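Local coordinates for C24 protein (Bizionia argentinensis JUB59, PDB 6OV6) that probably forms the receptor-binding tip of the long tail fibre of a temperate bacteriophage, as a trimer that binds manganese, at residues L78-S83 with H95-V100; S146-C151 with A271-I276; S195-V200 with S249-H254. All blocks are in the same frame, centred on the assembly; numbering follows the deposited sequence.

Contact 1: L78-S83 with H95-V100; sequences LETSTS and HFERYV
Leu-78 pairs with Tyr-99 in the antiparallel ladder of strands 74-81 and 96-102. Leu-78 N donates to Tyr-99 O at 2.8 Å, and Tyr-99 N returns a bond to Leu-78 O. Leu-78 CB lies over one face of the tyrosine ring, 4.2 Å from the Tyr-99 ring centroid, a CH-pi contact. Glu-79 faces Arg-98 in a non-hydrogen-bonded pair on the other side of the sheet. Its CG is anti to the backbone N (chi1 -170°), and the extended chain runs across Phe-96 at about a right angle, with Glu-79 CG 3.5 Å from Phe-96 CB. The methylene groups of Glu-79 and Arg-98 touch, but the charged ends do not; the guanidinium instead forms a salt bridge with Glu-62. Thr-80 exchanges two backbone bonds with Glu-97. Its hydroxyl meets the Tyr-99 ring at the edge, near the ring plane, and Thr-80 OG1 is hydrogen-bonded to Tyr-99 OH at 3.2 Å. Tyr-99 CG sits between its own backbone N and carbonyl carbon (chi1 58°), which carries the ring across to the threonine. Ser-81 OG accepts from Ser-83 N at 3.3 Å, an ST turn where the strand ends. Beyond it, Thr-82 closes this end of the beta hairpin by gripping His-95 O twice: Thr-82 N bonds at 2.8 Å, and Thr-82 OG1 comes from above the carbonyl plane at 3.1 Å. The contact therefore relies on backbone bonds and short polar side chains at the surface, with the Tyr-99 and Phe-96 rings adding apolar contact.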
ATOM      1  N   LEU A  78      32.274 -41.251 -18.344  1.00 28.97           N
ATOM      2  CA  LEU A  78      32.791 -42.477 -18.945  1.00 28.92           C
ATOM      3  C   LEU A  78      34.028 -42.166 -19.768  1.00 32.00           C
ATOM      4  O   LEU A  78      34.175 -41.057 -20.289  1.00 29.92           O
ATOM      5  CB  LEU A  78      31.760 -43.181 -19.840  1.00 29.31           C
ATOM      6  CG  LEU A  78      30.564 -43.846 -19.156  1.00 34.42           C
ATOM      7  CD1 LEU A  78      29.848 -44.722 -20.154  1.00 34.34           C
ATOM      8  CD2 LEU A  78      30.994 -44.742 -17.973  1.00 35.23           C
ATOM      9  N   GLU A  79      34.930 -43.144 -19.829  1.00 27.58           N
ATOM     10  CA  GLU A  79      36.143 -43.082 -20.618  1.00 27.71           C
ATOM     11  C   GLU A  79      36.147 -44.328 -21.488  1.00 32.46           C
ATOM     12  O   GLU A  79      36.342 -45.448 -20.990  1.00 29.82           O
ATOM     13  CB  GLU A  79      37.396 -42.999 -19.742  1.00 29.46           C
ATOM     14  CG  GLU A  79      38.617 -42.683 -20.576  1.00 30.81           C
ATOM     15  CD  GLU A  79      39.916 -42.433 -19.841  1.00 40.97           C
ATOM     16  OE1 GLU A  79      40.063 -42.895 -18.687  1.00 42.81           O
ATOM     17  OE2 GLU A  79      40.825 -41.840 -20.462  1.00 36.86           O
ATOM     18  N   THR A  80      35.839 -44.121 -22.773  1.00 30.56           N
ATOM     19  CA  THR A  80      35.694 -45.192 -23.744  1.00 31.78           C
ATOM     20  C   THR A  80      36.550 -44.955 -24.970  1.00 40.51           C
ATOM     21  O   THR A  80      36.982 -43.824 -25.245  1.00 40.66           O
ATOM     22  CB  THR A  80      34.219 -45.424 -24.115  1.00 41.34           C
ATOM     23  OG1 THR A  80      33.702 -44.241 -24.724  1.00 42.99           O
ATOM     24  CG2 THR A  80      33.365 -45.824 -22.918  1.00 41.02           C
ATOM     25  N   SER A  81      36.805 -46.037 -25.699  1.00 37.19           N
ATOM     26  CA  SER A  81      37.627 -46.021 -26.891  1.00 38.37           C
ATOM     27  C   SER A  81      36.976 -45.202 -27.984  1.00 46.80           C
ATOM     28  O   SER A  81      35.756 -45.289 -28.169  1.00 46.03           O
ATOM     29  CB  SER A  81      37.895 -47.445 -27.373  1.00 40.77           C
ATOM     30  OG  SER A  81      38.628 -47.442 -28.585  1.00 49.05           O
ATOM     31  N   THR A  82      37.802 -44.409 -28.712  1.00 47.00           N
ATOM     32  CA  THR A  82      37.362 -43.584 -29.847  1.00 48.78           C
ATOM     33  C   THR A  82      36.825 -44.472 -30.979  1.00 57.82           C
ATOM     34  O   THR A  82      35.974 -44.024 -31.754  1.00 58.86           O
ATOM     35  CB  THR A  82      38.445 -42.583 -30.294  1.00 53.62           C
ATOM     36  OG1 THR A  82      39.701 -43.254 -30.429  1.00 49.52           O
ATOM     37  CG2 THR A  82      38.580 -41.405 -29.329  1.00 54.22           C
ATOM     38  N   SER A  83      37.305 -45.741 -31.044  1.00 56.63           N
ATOM     39  CA  SER A  83      36.833 -46.768 -31.973  1.00 57.86           C
ATOM     40  C   SER A  83      35.554 -47.330 -31.321  1.00 63.73           C
ATOM     41  O   SER A  83      35.619 -47.993 -30.272  1.00 62.96           O
ATOM     42  CB  SER A  83      37.889 -47.859 -32.153  1.00 62.73           C
ATOM     43  OG  SER A  83      37.470 -48.847 -33.081  1.00 76.10           O
ATOM     44  N   HIS A  95      42.782 -45.325 -28.070  1.00 50.64           N
ATOM     45  CA  HIS A  95      42.714 -43.926 -27.651  1.00 49.35           C
ATOM     46  C   HIS A  95      41.342 -43.708 -27.023  1.00 44.75           C
ATOM     47  O   HIS A  95      40.337 -44.170 -27.560  1.00 42.50           O
ATOM     48  CB  HIS A  95      42.946 -42.988 -28.842  1.00 51.80           C
ATOM     49  CG  HIS A  95      44.274 -43.218 -29.507  1.00 56.60           C
ATOM     50  ND1 HIS A  95      45.459 -42.774 -28.931  1.00 58.90           N
ATOM     51  CD2 HIS A  95      44.563 -43.871 -30.659  1.00 59.26           C
ATOM     52  CE1 HIS A  95      46.422 -43.153 -29.756  1.00 58.85           C
ATOM     53  NE2 HIS A  95      45.934 -43.825 -30.807  1.00 59.30           N
ATOM     54  N   PHE A  96      41.308 -43.050 -25.867  1.00 36.53           N
ATOM     55  CA  PHE A  96      40.052 -42.843 -25.146  1.00 34.45           C
ATOM     56  C   PHE A  96      39.522 -41.421 -25.228  1.00 37.87           C
ATOM     57  O   PHE A  96      40.292 -40.469 -25.366  1.00 35.99           O
ATOM     58  CB  PHE A  96      40.218 -43.242 -23.671  1.00 35.09           C
ATOM     59  CG  PHE A  96      40.574 -44.685 -23.417  1.00 34.55           C
ATOM     60  CD1 PHE A  96      39.611 -45.684 -23.523  1.00 36.69           C
ATOM     61  CD2 PHE A  96      41.873 -45.047 -23.072  1.00 33.98           C
ATOM     62  CE1 PHE A  96      39.946 -47.029 -23.321  1.00 36.30           C
ATOM     63  CE2 PHE A  96      42.201 -46.387 -22.836  1.00 36.63           C
ATOM     64  CZ  PHE A  96      41.232 -47.369 -22.957  1.00 35.25           C
ATOM     65  N   GLU A  97      38.202 -41.292 -25.083  1.00 34.98           N
ATOM     66  CA  GLU A  97      37.478 -40.015 -25.022  1.00 33.68           C
ATOM     67  C   GLU A  97      36.653 -40.019 -23.736  1.00 34.83           C
ATOM     68  O   GLU A  97      36.217 -41.087 -23.290  1.00 34.91           O
ATOM     69  CB  GLU A  97      36.584 -39.811 -26.266  1.00 35.56           C
ATOM     70  CG  GLU A  97      35.588 -40.931 -26.517  1.00 46.38           C
ATOM     71  CD  GLU A  97      34.747 -40.768 -27.765  1.00 77.56           C
ATOM     72  OE1 GLU A  97      35.260 -41.045 -28.874  1.00 75.84           O
ATOM     73  OE2 GLU A  97      33.551 -40.429 -27.627  1.00 77.61           O
ATOM     74  N   ARG A  98      36.494 -38.848 -23.118  1.00 28.32           N
ATOM     75  CA  ARG A  98      35.745 -38.689 -21.882  1.00 28.67           C
ATOM     76  C   ARG A  98      34.489 -37.888 -22.130  1.00 32.59           C
ATOM     77  O   ARG A  98      34.520 -36.895 -22.841  1.00 31.74           O
ATOM     78  CB  ARG A  98      36.623 -38.065 -20.782  1.00 28.68           C
ATOM     79  CG  ARG A  98      37.620 -39.084 -20.227  1.00 31.62           C
ATOM     80  CD  ARG A  98      38.750 -38.471 -19.435  1.00 32.23           C
ATOM     81  NE  ARG A  98      38.287 -37.994 -18.132  1.00 35.07           N
ATOM     82  CZ  ARG A  98      38.159 -36.712 -17.817  1.00 37.11           C
ATOM     83  NH1 ARG A  98      38.487 -35.772 -18.694  1.00 32.57           N
ATOM     84  NH2 ARG A  98      37.732 -36.361 -16.615  1.00 30.69           N
ATOM     85  N   TYR A  99      33.378 -38.345 -21.580  1.00 28.98           N
ATOM     86  CA  TYR A  99      32.073 -37.707 -21.753  1.00 28.80           C
ATOM     87  C   TYR A  99      31.210 -38.144 -20.606  1.00 30.22           C
ATOM     88  O   TYR A  99      31.608 -39.000 -19.813  1.00 29.64           O
ATOM     89  CB  TYR A  99      31.415 -38.104 -23.126  1.00 30.71           C
ATOM     90  CG  TYR A  99      31.230 -39.599 -23.298  1.00 32.94           C
ATOM     91  CD1 TYR A  99      30.011 -40.209 -23.008  1.00 34.49           C
ATOM     92  CD2 TYR A  99      32.292 -40.414 -23.691  1.00 35.19           C
ATOM     93  CE1 TYR A  99      29.849 -41.590 -23.117  1.00 36.35           C
ATOM     94  CE2 TYR A  99      32.145 -41.799 -23.788  1.00 36.69           C
ATOM     95  CZ  TYR A  99      30.918 -42.381 -23.517  1.00 43.29           C
ATOM     96  OH  TYR A  99      30.771 -43.741 -23.610  1.00 45.98           O
ATOM     97  N   VAL A 100      30.041 -37.539 -20.488  1.00 26.68           N
ATOM     98  CA  VAL A 100      29.087 -37.883 -19.439  1.00 25.64           C
ATOM     99  C   VAL A 100      27.884 -38.532 -20.099  1.00 29.29           C
ATOM    100  O   VAL A 100      27.478 -38.108 -21.182  1.00 29.38           O
ATOM    101  CB  VAL A 100      28.724 -36.627 -18.601  1.00 27.59           C
ATOM    102  CG1 VAL A 100      27.596 -36.889 -17.599  1.00 27.54           C
ATOM    103  CG2 VAL A 100      29.963 -36.125 -17.870  1.00 26.54           C
TER

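Contact 2: S146-C151 with A271-I276; sequences SGWQLC and AYIIYI
Trp-148 and Tyr-275 cross at about a right angle on one side of an antiparallel pair. Tyr-275 CB stands almost exactly over the six-membered ring of Trp-148, 3.7 Å from its centroid. The tyrosine ring then turns its edge toward the face of the five-membered ring, in a T-shaped pair with planes 68° apart. Tyr-275 CG is anti to the backbone N (chi1 -176°), which swings the phenol past the indole toward Gly-147. There Tyr-275 CD1 lies 3.4 Å from Gly-147 O, and Gly-147 has a positive phi (91°). Ile-273 extends the apolar layer, with its CD1 3.6 Å from Trp-148 CE3.

The other side of the pair carries Gln-149 and Ile-274. The Gln-149 chain reaches Ile-276, where OE1 of Gln-149 is 3.6 Å from CG1 of Ile-276. The rotation of the amide is set by a nearly straight bond from Gln-149 NE2 to Leu-150 O at 3.0 Å, with the acceptor in the amide plane, and NE2 also bonds Thr-154. Cys-151 places SG against Ile-274, 3.6 Å from its CB. Four backbone bonds join the two segments; the last runs from Cys-151 N to Tyr-272 O at 2.8 Å. A water donates to both Tyr-272 O and Cys-151 O, so it bridges the two segments at this end.

The Trp-148 side meets a second subunit: Trp-148 NE1 bonds Arg-125 O of that subunit, and Arg-126 of the same subunit packs on both aromatics. Strand 148-150 is an outer strand of a three-stranded antiparallel sheet with the C-terminal strand 267-275 in the middle. The face of this sheet with Trp-148 and Tyr-275 forms part of the subunit interface of a trimeric fibre.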
ATOM      1  N   SER A 146      26.082  -1.809  -1.359  1.00 36.43           N
ATOM      2  CA  SER A 146      26.820  -0.989  -2.303  1.00 34.91           C
ATOM      3  C   SER A 146      26.066  -0.830  -3.612  1.00 36.31           C
ATOM      4  O   SER A 146      25.570  -1.815  -4.175  1.00 36.69           O
ATOM      5  CB  SER A 146      28.204  -1.599  -2.558  1.00 37.61           C
ATOM      6  OG  SER A 146      28.871  -0.901  -3.593  1.00 42.51           O
ATOM      7  N   GLY A 147      25.965   0.409  -4.075  1.00 30.35           N
ATOM      8  CA  GLY A 147      25.261   0.728  -5.313  1.00 30.41           C
ATOM      9  C   GLY A 147      23.796   1.061  -5.085  1.00 32.06           C
ATOM     10  O   GLY A 147      23.126   1.549  -5.990  1.00 31.98           O
ATOM     11  N   TRP A 148      23.301   0.810  -3.880  1.00 30.72           N
ATOM     12  CA  TRP A 148      21.899   1.075  -3.512  1.00 30.21           C
ATOM     13  C   TRP A 148      21.797   2.283  -2.588  1.00 34.51           C
ATOM     14  O   TRP A 148      22.740   2.566  -1.846  1.00 33.87           O
ATOM     15  CB  TRP A 148      21.282  -0.154  -2.811  1.00 28.29           C
ATOM     16  CG  TRP A 148      21.170  -1.370  -3.685  1.00 28.17           C
ATOM     17  CD1 TRP A 148      22.166  -2.252  -4.002  1.00 30.72           C
ATOM     18  CD2 TRP A 148      19.971  -1.881  -4.290  1.00 27.11           C
ATOM     19  NE1 TRP A 148      21.670  -3.258  -4.804  1.00 29.21           N
ATOM     20  CE2 TRP A 148      20.325  -3.052  -4.997  1.00 30.47           C
ATOM     21  CE3 TRP A 148      18.620  -1.461  -4.294  1.00 27.07           C
ATOM     22  CZ2 TRP A 148      19.377  -3.813  -5.703  1.00 29.43           C
ATOM     23  CZ3 TRP A 148      17.691  -2.186  -5.023  1.00 27.61           C
ATOM     24  CH2 TRP A 148      18.066  -3.347  -5.718  1.00 28.24           C
ATOM     25  N   GLN A 149      20.627   2.936  -2.572  1.00 29.30           N
ATOM     26  CA  GLN A 149      20.359   4.034  -1.648  1.00 29.42           C
ATOM     27  C   GLN A 149      18.871   4.058  -1.328  1.00 33.33           C
ATOM     28  O   GLN A 149      18.066   3.511  -2.080  1.00 30.41           O
ATOM     29  CB  GLN A 149      20.788   5.401  -2.233  1.00 30.31           C
ATOM     30  CG  GLN A 149      19.893   5.938  -3.342  1.00 32.25           C
ATOM     31  CD  GLN A 149      20.124   7.408  -3.577  1.00 48.39           C
ATOM     32  OE1 GLN A 149      21.079   7.805  -4.258  1.00 38.93           O
ATOM     33  NE2 GLN A 149      19.228   8.238  -3.054  1.00 35.21           N
ATOM     34  N   LEU A 150      18.514   4.772  -0.265  1.00 31.52           N
ATOM     35  CA  LEU A 150      17.134   4.991   0.143  1.00 31.96           C
ATOM     36  C   LEU A 150      16.440   5.865  -0.921  1.00 34.89           C
ATOM     37  O   LEU A 150      17.070   6.773  -1.485  1.00 35.28           O
ATOM     38  CB  LEU A 150      17.191   5.724   1.494  1.00 33.09           C
ATOM     39  CG  LEU A 150      16.008   5.604   2.450  1.00 39.85           C
ATOM     40  CD1 LEU A 150      15.827   4.150   2.957  1.00 40.05           C
ATOM     41  CD2 LEU A 150      16.188   6.563   3.621  1.00 43.49           C
ATOM     42  N   CYS A 151      15.152   5.586  -1.229  1.00 29.33           N
ATOM     43  CA  CYS A 151      14.373   6.432  -2.143  1.00 28.51           C
ATOM     44  C   CYS A 151      13.956   7.644  -1.294  1.00 34.89           C
ATOM     45  O   CYS A 151      12.915   7.620  -0.624  1.00 32.98           O
ATOM     46  CB  CYS A 151      13.164   5.687  -2.696  1.00 27.18           C
ATOM     47  SG  CYS A 151      13.610   4.290  -3.770  1.00 30.03           S
ATOM     48  N   ALA A 271      11.833  -0.216   4.335  1.00 23.06           N
ATOM     49  CA  ALA A 271      12.510   0.831   3.592  1.00 23.67           C
ATOM     50  C   ALA A 271      12.342   0.583   2.091  1.00 26.26           C
ATOM     51  O   ALA A 271      12.348  -0.566   1.640  1.00 26.46           O
ATOM     52  CB  ALA A 271      13.989   0.847   3.946  1.00 24.81           C
ATOM     53  N   TYR A 272      12.190   1.662   1.336  1.00 23.77           N
ATOM     54  CA  TYR A 272      12.182   1.658  -0.126  1.00 23.83           C
ATOM     55  C   TYR A 272      13.596   2.065  -0.545  1.00 28.56           C
ATOM     56  O   TYR A 272      14.060   3.164  -0.209  1.00 28.01           O
ATOM     57  CB  TYR A 272      11.158   2.610  -0.732  1.00 24.68           C
ATOM     58  CG  TYR A 272       9.767   2.057  -0.626  1.00 27.51           C
ATOM     59  CD1 TYR A 272       9.371   0.977  -1.407  1.00 29.20           C
ATOM     60  CD2 TYR A 272       8.858   2.572   0.294  1.00 28.47           C
ATOM     61  CE1 TYR A 272       8.100   0.430  -1.288  1.00 30.11           C
ATOM     62  CE2 TYR A 272       7.571   2.025   0.425  1.00 29.80           C
ATOM     63  CZ  TYR A 272       7.215   0.932  -0.348  1.00 33.25           C
ATOM     64  OH  TYR A 272       5.995   0.319  -0.236  1.00 34.16           O
ATOM     65  N   ILE A 273      14.291   1.156  -1.209  1.00 24.83           N
ATOM     66  CA  ILE A 273      15.657   1.422  -1.682  1.00 23.71           C
ATOM     67  C   ILE A 273      15.695   1.267  -3.197  1.00 28.65           C
ATOM     68  O   ILE A 273      14.806   0.642  -3.779  1.00 26.32           O
ATOM     69  CB  ILE A 273      16.735   0.562  -0.972  1.00 25.93           C
ATOM     70  CG1 ILE A 273      16.593  -0.968  -1.300  1.00 25.00           C
ATOM     71  CG2 ILE A 273      16.846   0.883   0.546  1.00 27.86           C
ATOM     72  CD1 ILE A 273      17.795  -1.847  -0.827  1.00 28.92           C
ATOM     73  N   ILE A 274      16.742   1.791  -3.843  1.00 25.58           N
ATOM     74  CA  ILE A 274      16.833   1.680  -5.293  1.00 24.69           C
ATOM     75  C   ILE A 274      18.287   1.522  -5.732  1.00 28.81           C
ATOM     76  O   ILE A 274      19.182   2.043  -5.082  1.00 28.39           O
ATOM     77  CB  ILE A 274      16.134   2.886  -5.978  1.00 26.93           C
ATOM     78  CG1 ILE A 274      15.839   2.642  -7.473  1.00 26.45           C
ATOM     79  CG2 ILE A 274      16.826   4.226  -5.695  1.00 27.54           C
ATOM     80  CD1 ILE A 274      14.724   3.443  -8.005  1.00 30.83           C
ATOM     81  N   TYR A 275      18.499   0.793  -6.806  1.00 26.62           N
ATOM     82  CA  TYR A 275      19.841   0.612  -7.315  1.00 27.14           C
ATOM     83  C   TYR A 275      20.215   1.803  -8.215  1.00 31.41           C
ATOM     84  O   TYR A 275      19.525   2.077  -9.178  1.00 30.72           O
ATOM     85  CB  TYR A 275      19.965  -0.709  -8.062  1.00 28.79           C
ATOM     86  CG  TYR A 275      21.383  -0.956  -8.524  1.00 31.17           C
ATOM     87  CD1 TYR A 275      22.364  -1.379  -7.634  1.00 33.74           C
ATOM     88  CD2 TYR A 275      21.756  -0.722  -9.842  1.00 33.17           C
ATOM     89  CE1 TYR A 275      23.677  -1.596  -8.054  1.00 35.51           C
ATOM     90  CE2 TYR A 275      23.075  -0.913 -10.267  1.00 34.18           C
ATOM     91  CZ  TYR A 275      24.027  -1.347  -9.371  1.00 42.37           C
ATOM     92  OH  TYR A 275      25.315  -1.546  -9.806  1.00 44.04           O
ATOM     93  N   ILE A 276      21.314   2.474  -7.890  1.00 30.68           N
ATOM     94  CA  ILE A 276      21.839   3.622  -8.634  1.00 32.08           C
ATOM     95  C   ILE A 276      23.018   3.185  -9.520  1.00 38.00           C
ATOM     96  O   ILE A 276      23.007   3.443 -10.718  1.00 37.97           O
ATOM     97  CB  ILE A 276      22.187   4.811  -7.683  1.00 34.25           C
ATOM     98  CG1 ILE A 276      20.924   5.315  -6.904  1.00 33.78           C
ATOM     99  CG2 ILE A 276      22.883   5.987  -8.432  1.00 35.66           C
ATOM    100  CD1 ILE A 276      19.737   5.961  -7.760  1.00 40.23           C
TER
HETATM  101  O   HOH W   1      12.678   5.466   0.811  1.00 40.23           O

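Contact 3: S195-V200 with S249-H254; sequences SRSINV and STPHSH. With MN (manganese (II) ion), chain D.
Arg-196 O is gripped by His-252 through both its backbone and its ring. His-252 N donates to Arg-196 O at 2.9 Å, tilted well out of the carbonyl plane. His-252 ND1 adds a weak bond to the same oxygen, bent to 126°. Arg-196 N returns a bond to His-252 O, which completes a single antiparallel bridge. The imidazole leaves the backbone between N and the carbonyl carbon (chi1 80°), a setting that brings ND1 back to the carbonyl of Arg-196. NE2 is thereby turned to the metal, and His-252 NE2 binds manganese at 2.3 Å. His-254 NE2 binds the same ion at 2.2 Å. The Arg-196 carbonyl is thus a second-shell partner that may help set the rotation of the ligand ring.

Further along, Ser-249 OG accepts from Ile-198 N at 2.9 Å in a nearly straight bond. The hydroxyl donates to Thr-250 O, while Ser-249 N bonds Ile-198 O. Ser-249 thus holds Ile-198 with both backbone and side chain. The arginine head lies away from this contact, in a salt bridge with Asp-194.

His-252 and His-254 of both neighbouring subunits supply the other four nitrogens. The His-X-His pair of each chain therefore contributes two ligands to a six-histidine manganese site shared by the trimer. The T4 gp37 tip has comparable six-histidine sites, there with iron.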
ATOM      1  N   SER A 195     -33.317  20.345  11.475  1.00 34.95           N
ATOM      2  CA  SER A 195     -33.986  21.230  12.449  1.00 35.93           C
ATOM      3  C   SER A 195     -35.292  20.618  12.910  1.00 40.22           C
ATOM      4  O   SER A 195     -36.024  20.067  12.079  1.00 39.85           O
ATOM      5  CB  SER A 195     -34.267  22.604  11.839  1.00 39.61           C
ATOM      6  OG  SER A 195     -33.060  23.311  11.625  1.00 50.58           O
ATOM      7  N   ARG A 196     -35.581  20.671  14.231  1.00 36.53           N
ATOM      8  CA  ARG A 196     -36.815  20.099  14.781  1.00 35.47           C
ATOM      9  C   ARG A 196     -37.469  21.060  15.752  1.00 37.57           C
ATOM     10  O   ARG A 196     -36.788  21.866  16.401  1.00 35.27           O
ATOM     11  CB  ARG A 196     -36.556  18.757  15.490  1.00 38.98           C
ATOM     12  CG  ARG A 196     -35.821  17.698  14.643  1.00 51.97           C
ATOM     13  CD  ARG A 196     -36.757  16.722  13.936  1.00 51.11           C
ATOM     14  NE  ARG A 196     -36.023  15.813  13.043  1.00 50.74           N
ATOM     15  CZ  ARG A 196     -35.730  14.545  13.325  1.00 71.37           C
ATOM     16  NH1 ARG A 196     -36.125  14.003  14.471  1.00 64.98           N
ATOM     17  NH2 ARG A 196     -35.056  13.804  12.454  1.00 57.72           N
ATOM     18  N   SER A 197     -38.810  20.956  15.834  1.00 34.73           N
ATOM     19  CA  SER A 197     -39.666  21.706  16.772  1.00 34.64           C
ATOM     20  C   SER A 197     -40.226  20.703  17.767  1.00 37.95           C
ATOM     21  O   SER A 197     -40.346  19.519  17.449  1.00 37.95           O
ATOM     22  CB  SER A 197     -40.848  22.348  16.043  1.00 39.00           C
ATOM     23  OG  SER A 197     -40.439  23.544  15.399  1.00 52.92           O
ATOM     24  N   ILE A 198     -40.598  21.171  18.954  1.00 33.44           N
ATOM     25  CA  ILE A 198     -41.231  20.331  19.957  1.00 32.49           C
ATOM     26  C   ILE A 198     -42.597  20.941  20.253  1.00 36.29           C
ATOM     27  O   ILE A 198     -42.843  22.094  19.903  1.00 34.16           O
ATOM     28  CB  ILE A 198     -40.382  20.080  21.251  1.00 35.17           C
ATOM     29  CG1 ILE A 198     -39.900  21.375  21.951  1.00 34.74           C
ATOM     30  CG2 ILE A 198     -39.219  19.090  21.013  1.00 37.49           C
ATOM     31  CD1 ILE A 198     -40.908  21.993  22.948  1.00 37.47           C
ATOM     32  N   ASN A 199     -43.475  20.154  20.871  1.00 34.09           N
ATOM     33  CA  ASN A 199     -44.779  20.619  21.330  1.00 32.71           C
ATOM     34  C   ASN A 199     -44.785  20.555  22.838  1.00 34.92           C
ATOM     35  O   ASN A 199     -44.182  19.655  23.422  1.00 33.29           O
ATOM     36  CB  ASN A 199     -45.933  19.759  20.787  1.00 32.05           C
ATOM     37  CG  ASN A 199     -46.377  20.085  19.379  1.00 51.07           C
ATOM     38  OD1 ASN A 199     -45.967  21.080  18.759  1.00 45.31           O
ATOM     39  ND2 ASN A 199     -47.344  19.335  18.894  1.00 47.53           N
ATOM     40  N   VAL A 200     -45.485  21.503  23.475  1.00 31.49           N
ATOM     41  CA  VAL A 200     -45.639  21.530  24.923  1.00 31.92           C
ATOM     42  C   VAL A 200     -47.093  21.912  25.226  1.00 33.00           C
ATOM     43  O   VAL A 200     -47.684  22.678  24.470  1.00 32.92           O
ATOM     44  CB  VAL A 200     -44.560  22.443  25.605  1.00 37.53           C
ATOM     45  CG1 VAL A 200     -44.779  23.936  25.323  1.00 37.76           C
ATOM     46  CG2 VAL A 200     -44.467  22.171  27.086  1.00 37.88           C
ATOM     47  N   SER A 249     -42.990  24.942  19.395  1.00 31.09           N
ATOM     48  CA  SER A 249     -41.787  25.734  19.547  1.00 31.19           C
ATOM     49  C   SER A 249     -41.247  26.188  18.205  1.00 32.93           C
ATOM     50  O   SER A 249     -41.687  25.734  17.144  1.00 32.96           O
ATOM     51  CB  SER A 249     -40.713  24.919  20.269  1.00 33.19           C
ATOM     52  OG  SER A 249     -40.048  24.009  19.401  1.00 37.10           O
ATOM     53  N   THR A 250     -40.273  27.085  18.271  1.00 29.66           N
ATOM     54  CA  THR A 250     -39.472  27.539  17.148  1.00 30.04           C
ATOM     55  C   THR A 250     -38.527  26.350  16.814  1.00 34.80           C
ATOM     56  O   THR A 250     -38.168  25.603  17.735  1.00 32.07           O
ATOM     57  CB  THR A 250     -38.629  28.736  17.577  1.00 33.48           C
ATOM     58  OG1 THR A 250     -37.823  28.348  18.693  1.00 33.33           O
ATOM     59  CG2 THR A 250     -39.475  29.972  17.899  1.00 31.19           C
ATOM     60  N   PRO A 251     -38.111  26.160  15.540  1.00 31.83           N
ATOM     61  CA  PRO A 251     -37.181  25.036  15.236  1.00 30.96           C
ATOM     62  C   PRO A 251     -35.802  25.233  15.846  1.00 32.56           C
ATOM     63  O   PRO A 251     -35.415  26.347  16.174  1.00 31.95           O
ATOM     64  CB  PRO A 251     -37.068  25.035  13.699  1.00 32.50           C
ATOM     65  CG  PRO A 251     -38.107  26.018  13.203  1.00 38.58           C
ATOM     66  CD  PRO A 251     -38.403  26.973  14.336  1.00 33.99           C
ATOM     67  N   HIS A 252     -35.061  24.139  16.010  1.00 29.14           N
ATOM     68  CA  HIS A 252     -33.682  24.230  16.482  1.00 28.41           C
ATOM     69  C   HIS A 252     -32.880  23.084  15.878  1.00 31.58           C
ATOM     70  O   HIS A 252     -33.439  22.042  15.533  1.00 28.88           O
ATOM     71  CB  HIS A 252     -33.585  24.155  18.023  1.00 28.71           C
ATOM     72  CG  HIS A 252     -33.667  22.757  18.545  1.00 31.34           C
ATOM     73  ND1 HIS A 252     -34.862  22.058  18.553  1.00 32.57           N
ATOM     74  CD2 HIS A 252     -32.680  21.951  19.009  1.00 31.68           C
ATOM     75  CE1 HIS A 252     -34.571  20.865  19.036  1.00 31.01           C
ATOM     76  NE2 HIS A 252     -33.269  20.748  19.303  1.00 31.45           N
ATOM     77  N   SER A 253     -31.570  23.269  15.811  1.00 31.50           N
ATOM     78  CA  SER A 253     -30.636  22.243  15.345  1.00 30.89           C
ATOM     79  C   SER A 253     -29.473  22.243  16.329  1.00 32.95           C
ATOM     80  O   SER A 253     -29.547  22.917  17.350  1.00 31.33           O
ATOM     81  CB  SER A 253     -30.145  22.578  13.938  1.00 35.54           C
ATOM     82  OG  SER A 253     -29.498  21.431  13.405  1.00 35.89           O
ATOM     83  N   HIS A 254     -28.393  21.483  16.041  1.00 28.00           N
ATOM     84  CA  HIS A 254     -27.185  21.473  16.876  1.00 27.29           C
ATOM     85  C   HIS A 254     -25.989  21.451  15.926  1.00 28.86           C
ATOM     86  O   HIS A 254     -26.151  21.067  14.779  1.00 27.75           O
ATOM     87  CB  HIS A 254     -27.111  20.257  17.810  1.00 27.71           C
ATOM     88  CG  HIS A 254     -28.270  20.133  18.758  1.00 29.83           C
ATOM     89  ND1 HIS A 254     -28.176  20.554  20.067  1.00 31.18           N
ATOM     90  CD2 HIS A 254     -29.510  19.633  18.543  1.00 31.61           C
ATOM     91  CE1 HIS A 254     -29.353  20.284  20.616  1.00 30.73           C
ATOM     92  NE2 HIS A 254     -30.200  19.766  19.722  1.00 30.99           N
TER
HETATM   93 MN    MN D 301     -32.230  18.826  19.929  1.00 28.64          MN

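The three contacts are strung along a very elongated chain. Contact 1 closes first, in the mixed sheet that holds strands 74-81 and 96-102. Contact 2 follows, with centres about 52 Å apart, and joins strand 148-150 to the C-terminal strand 267-275. Contact 3 is nested inside the loop that contact 2 closes, their centres about 63 Å apart. The chain thus runs out past the manganese site and returns to end beside residues 146-151. Contacts 1 and 3 lie on opposite sides of the chain's centre, their centres about 107 Å apart. Contact 1 touches no other subunit, whereas contacts 2 and 3 both meet the two neighbouring chains. This fits an elongated fibre whose metal-bearing part is held together by three chains.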